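PDB 6ZPV: MgGH51 from Meripilus giganteus, which catalyses the hydrolysis of terminal alpha-L-arabinofuranosyl residues from arabinose-containing glycans, as a family GH51 glycoside hydrolase. Local coordinates for residues A52-W57 with L65-D70; F345-N350 with S396-V401. One frame throughout, in Å; residues are numbered along the deposited sequence.

Contact 1: A52-W57 with L65-D70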
# COMPACT_ATOMS: atom_id res chain seq x y z
N ALA A 52 12.90 -8.40 -22.90
CA ALA A 52 12.07 -7.87 -21.81
C ALA A 52 11.11 -8.94 -21.31
O ALA A 52 10.81 -8.98 -20.09
CB ALA A 52 11.35 -6.61 -22.19
N ALA A 53 10.64 -9.82 -22.17
CA ALA A 53 9.73 -10.90 -21.73
C ALA A 53 10.41 -11.84 -20.75
O ALA A 53 9.70 -12.47 -19.94
CB ALA A 53 9.18 -11.66 -22.90
N LEU A 54 11.73 -11.98 -20.82
CA LEU A 54 12.52 -12.84 -19.95
C LEU A 54 13.00 -12.10 -18.69
O LEU A 54 13.80 -12.63 -17.92
CB LEU A 54 13.74 -13.43 -20.69
CG LEU A 54 13.39 -14.54 -21.66
CD1 LEU A 54 14.55 -14.77 -22.64
CD2 LEU A 54 13.10 -15.81 -20.91
N ALA A 55 12.51 -10.88 -18.44
CA ALA A 55 12.94 -10.11 -17.26
C ALA A 55 12.84 -10.97 -16.00
O ALA A 55 11.81 -11.61 -15.74
CB ALA A 55 12.09 -8.88 -17.08
N ALA A 56 13.91 -10.93 -15.19
CA ALA A 56 14.07 -11.65 -13.92
C ALA A 56 14.49 -13.11 -14.07
O ALA A 56 14.83 -13.72 -13.04
CB ALA A 56 12.90 -11.49 -12.99
N TRP A 57 14.42 -13.68 -15.29
CA TRP A 57 14.71 -15.10 -15.55
C TRP A 57 16.08 -15.26 -16.19
O TRP A 57 16.43 -14.48 -17.10
CB TRP A 57 13.63 -15.73 -16.43
CG TRP A 57 12.28 -15.74 -15.84
CD1 TRP A 57 11.27 -14.83 -15.97
CD2 TRP A 57 11.76 -16.72 -14.95
NE1 TRP A 57 10.18 -15.20 -15.26
CE2 TRP A 57 10.43 -16.38 -14.61
CE3 TRP A 57 12.30 -17.90 -14.40
CZ2 TRP A 57 9.62 -17.18 -13.78
CZ3 TRP A 57 11.51 -18.68 -13.55
CH2 TRP A 57 10.20 -18.31 -13.26
N LEU A 65 16.28 -20.54 -23.36
CA LEU A 65 15.03 -19.97 -22.85
C LEU A 65 14.44 -19.03 -23.91
O LEU A 65 15.18 -18.20 -24.47
CB LEU A 65 15.24 -19.16 -21.59
CG LEU A 65 15.90 -19.89 -20.42
CD1 LEU A 65 16.04 -18.94 -19.25
CD2 LEU A 65 15.18 -21.16 -20.01
N ALA A 66 13.14 -19.02 -24.04
CA ALA A 66 12.40 -18.01 -24.81
C ALA A 66 10.97 -17.94 -24.29
O ALA A 66 10.42 -18.97 -23.93
CB ALA A 66 12.31 -18.34 -26.29
N VAL A 67 10.42 -16.75 -24.22
CA VAL A 67 8.99 -16.60 -23.90
C VAL A 67 8.22 -16.66 -25.20
O VAL A 67 8.46 -15.87 -26.10
CB VAL A 67 8.72 -15.30 -23.12
CG1 VAL A 67 7.23 -15.16 -22.88
CG2 VAL A 67 9.48 -15.35 -21.83
N ILE A 68 7.25 -17.56 -25.27
CA ILE A 68 6.44 -17.79 -26.47
C ILE A 68 4.97 -17.47 -26.25
O ILE A 68 4.49 -17.61 -25.12
CB ILE A 68 6.64 -19.24 -27.00
CG1 ILE A 68 6.12 -20.28 -26.04
CG2 ILE A 68 8.08 -19.48 -27.41
CD1 ILE A 68 5.98 -21.68 -26.63
N GLN A 69 4.29 -17.06 -27.32
CA GLN A 69 2.83 -17.09 -27.35
C GLN A 69 2.49 -18.56 -27.51
O GLN A 69 2.62 -19.11 -28.62
CB GLN A 69 2.30 -16.22 -28.48
CG GLN A 69 0.77 -16.09 -28.54
CD GLN A 69 0.29 -15.39 -29.80
OE1 GLN A 69 1.01 -15.12 -30.74
NE2 GLN A 69 -0.97 -15.27 -29.87
N ASP A 70 2.08 -19.22 -26.46
CA ASP A 70 1.93 -20.68 -26.51
C ASP A 70 0.77 -21.03 -27.45
O ASP A 70 -0.33 -20.51 -27.29
CB ASP A 70 1.71 -21.21 -25.10
CG ASP A 70 1.99 -22.71 -25.01
OD1 ASP A 70 1.62 -23.45 -25.94
OD2 ASP A 70 2.60 -23.13 -23.95

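Contact 2: F345-N350 with S396-V401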
# COMPACT_ATOMS: atom_id res chain seq x y z
N PHE A 345 -17.55 3.84 2.50
CA PHE A 345 -17.02 4.98 1.72
C PHE A 345 -16.54 4.44 0.34
O PHE A 345 -15.74 3.52 0.31
CB PHE A 345 -15.81 5.58 2.43
CG PHE A 345 -16.06 6.10 3.82
CD1 PHE A 345 -16.82 7.23 4.03
CD2 PHE A 345 -15.61 5.38 4.90
CE1 PHE A 345 -17.05 7.67 5.32
CE2 PHE A 345 -15.92 5.81 6.19
CZ PHE A 345 -16.61 6.96 6.40
N VAL A 346 -16.99 5.12 -0.71
CA VAL A 346 -16.55 4.83 -2.07
C VAL A 346 -16.10 6.13 -2.72
O VAL A 346 -16.85 7.15 -2.64
CB VAL A 346 -17.62 4.10 -2.92
CG1 VAL A 346 -17.28 4.13 -4.40
CG2 VAL A 346 -17.82 2.70 -2.39
N GLU A 347 -14.92 6.10 -3.34
CA GLU A 347 -14.38 7.29 -4.02
C GLU A 347 -14.61 7.15 -5.52
O GLU A 347 -14.33 6.09 -6.11
CB GLU A 347 -12.89 7.44 -3.66
CG GLU A 347 -12.27 8.72 -4.21
CD GLU A 347 -10.99 9.14 -3.51
OE1 GLU A 347 -10.56 8.43 -2.59
OE2 GLU A 347 -10.44 10.22 -3.94
N VAL A 348 -15.12 8.22 -6.14
CA VAL A 348 -15.55 8.15 -7.55
C VAL A 348 -14.40 8.70 -8.40
O VAL A 348 -14.26 9.94 -8.58
CB VAL A 348 -16.88 8.89 -7.73
CG1 VAL A 348 -17.32 8.87 -9.20
CG2 VAL A 348 -17.93 8.29 -6.82
N GLY A 349 -13.57 7.80 -8.94
CA GLY A 349 -12.43 8.22 -9.75
C GLY A 349 -11.19 8.51 -8.90
O GLY A 349 -11.13 8.15 -7.72
N ASN A 350 -10.22 9.14 -9.56
CA ASN A 350 -9.00 9.63 -8.87
C ASN A 350 -8.63 10.94 -9.55
O ASN A 350 -8.47 11.02 -10.79
CB ASN A 350 -7.83 8.66 -9.00
CG ASN A 350 -6.60 9.19 -8.29
OD1 ASN A 350 -6.65 9.35 -7.07
ND2 ASN A 350 -5.53 9.50 -9.03
N SER A 396 -18.74 14.42 0.56
CA SER A 396 -17.31 14.48 0.89
C SER A 396 -16.50 14.80 -0.35
O SER A 396 -16.88 14.42 -1.49
CB SER A 396 -16.85 13.19 1.47
OG SER A 396 -17.46 12.82 2.68
N TYR A 397 -15.35 15.41 -0.12
CA TYR A 397 -14.30 15.64 -1.13
C TYR A 397 -12.97 15.07 -0.62
O TYR A 397 -12.69 15.14 0.59
CB TYR A 397 -14.08 17.13 -1.39
CG TYR A 397 -15.04 17.74 -2.39
CD1 TYR A 397 -14.80 17.58 -3.75
CD2 TYR A 397 -16.15 18.48 -2.05
CE1 TYR A 397 -15.61 18.13 -4.72
CE2 TYR A 397 -16.98 19.03 -3.01
CZ TYR A 397 -16.71 18.86 -4.36
OH TYR A 397 -17.49 19.47 -5.30
N ASP A 398 -12.16 14.56 -1.55
CA ASP A 398 -10.79 14.11 -1.34
C ASP A 398 -9.84 15.23 -1.78
O ASP A 398 -9.87 15.63 -2.97
CB ASP A 398 -10.50 12.82 -2.10
CG ASP A 398 -9.11 12.24 -1.85
OD1 ASP A 398 -8.38 12.86 -1.01
OD2 ASP A 398 -8.73 11.24 -2.51
N VAL A 399 -9.04 15.73 -0.85
CA VAL A 399 -8.04 16.81 -1.07
C VAL A 399 -6.65 16.20 -1.01
O VAL A 399 -6.31 15.50 -0.03
CB VAL A 399 -8.24 17.90 -0.00
CG1 VAL A 399 -7.27 19.04 -0.19
CG2 VAL A 399 -9.66 18.40 0.05
N HIS A 400 -5.81 16.49 -2.01
CA HIS A 400 -4.42 16.02 -2.06
C HIS A 400 -3.48 17.21 -2.02
O HIS A 400 -3.73 18.18 -2.72
CB HIS A 400 -4.13 15.24 -3.36
CG HIS A 400 -4.99 14.03 -3.55
ND1 HIS A 400 -4.98 13.32 -4.74
CD2 HIS A 400 -5.86 13.41 -2.73
CE1 HIS A 400 -5.83 12.32 -4.61
NE2 HIS A 400 -6.39 12.33 -3.42
N VAL A 401 -2.37 17.11 -1.30
CA VAL A 401 -1.33 18.17 -1.36
C VAL A 401 0.07 17.57 -1.16
O VAL A 401 0.32 16.88 -0.15
CB VAL A 401 -1.62 19.33 -0.40
CG1 VAL A 401 -1.63 18.92 1.07
CG2 VAL A 401 -0.63 20.46 -0.65

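Contact 1: A52-W57 with L65-D70
Ala53 and Val67 meet at the buried, closely packed end of this contact, where the methyl CB of Ala53 lies 3.7 Å from CB of Val67. That closeness needs a side chain that stops at CB: the short 3-10 segment 52-54 can then bring its backbone down onto strand 64-69. Both branches of the valine flank the alanine methyl. CG2, set beside the backbone N while CG1 is anti to it (chi1 177°), also reaches 3.5 Å from the carbonyl O of Ala53 and on to Leu54. That oxygen accepts a hydrogen bond from ND2 of Asn40, so it has a polar partner besides the apolar methyl.

Leu54 carries the packing on toward the looser side. Its CD2 sits 3.8 Å from CG2 of Val67 and 4.0 Å from CB of Leu65, spanning the two strand residues whose side chains face the loop; Ala66 between them turns the other way. Leu54 and Val67 run past one another in opposite senses, whereas Leu54 slants across Leu65. The other leucine methyl, CD1, comes no nearer to the strand than 3.9 Å, at O of Leu65. Both leucines are partly exposed; the segments lie further apart here, and the longer branched side chains make the contact that an alanine could not.

No hydrogen bond joins the two segments; the loop is shaped by its own turn bonds and by Asn40, whose ND2 also bonds to O of Ala55. Ala55 N bonds to Ala52 O, and a type II turn follows, closed by Trp57 N to Leu54 O at 2.9 Å. Ala56 takes the turn's positive-phi position (82°), which alanine tolerates better than a beta-branched residue would. Trp57 then starts strand 57-60, an edge strand of one five-stranded antiparallel sheet, while strand 64-69 edges another: apolar loop-on-strand packing at the margin of a beta-sandwich.

Contact 2: F345-N350 with S396-V401
OD2 of Asp398 is approached by two groups at once: NE2 of His400, two residues along the same strand, hydrogen-bonds to it at 2.7 Å, and OE2 of Glu347 faces it from the other segment at 2.5 Å. The contact lies inside the (beta/alpha)8 barrel, where strands 345-348 and 396-403, separated by strand 378-381, both turn acidic side chains inward. Two carboxylate oxygens so close suggest that one acid holds a proton. Glu347 reaches across because its CG is anti to the backbone N (chi1 -174°) and its chain is extended beyond; the shorter aspartate, its CG likewise anti to N, keeps OD2 within reach of both Glu347 and the histidine of its own strand. The carboxylate planes stand 69° apart.

Arg226 makes a salt bridge with OE1 of Glu347 and so probably offsets part of the gathered negative charge, and Gly428 N hydrogen-bonds to OD1 of Asp398. The histidine donor comes from above the Asp398 carboxylate plane, 49° out of it, while ND1 is hydrogen-bonded to Glu351, so both ring nitrogens help fix its rotation. Replacing Asp398 by an alanine removes both oxygens and is likely to leave NE2 of His400 without its acceptor, Gly428 N without its mate and the imidazole freer to turn.

Asn350, whose ND2 bonds to Glu234, completes the contact: its OD1 lies at the imidazole edge, near the ring plane, 3.9 Å from CE1 of His400.

From the N terminus the chain adds strand 11-12 to the antiparallel sheet formed mostly near the C terminus, lays down barrel strand 20-21 and leaves for a beta-sandwich. There contact 1 closes a short loop: the seven intervening residues hold most of strand 57-60 and the turn into strand 64-69, tying the entry to the sandwich to one of its edge strands. The chain returns to the barrel at strand 224-227; later contact 2 closes a loop of 45 residues, containing helix 359-373 and barrel strand 378-381, and joins two strands that are not neighbours. The loops neither nest nor cross. Their centres lie about 39 Å apart, and each belongs to a separate part of the fold.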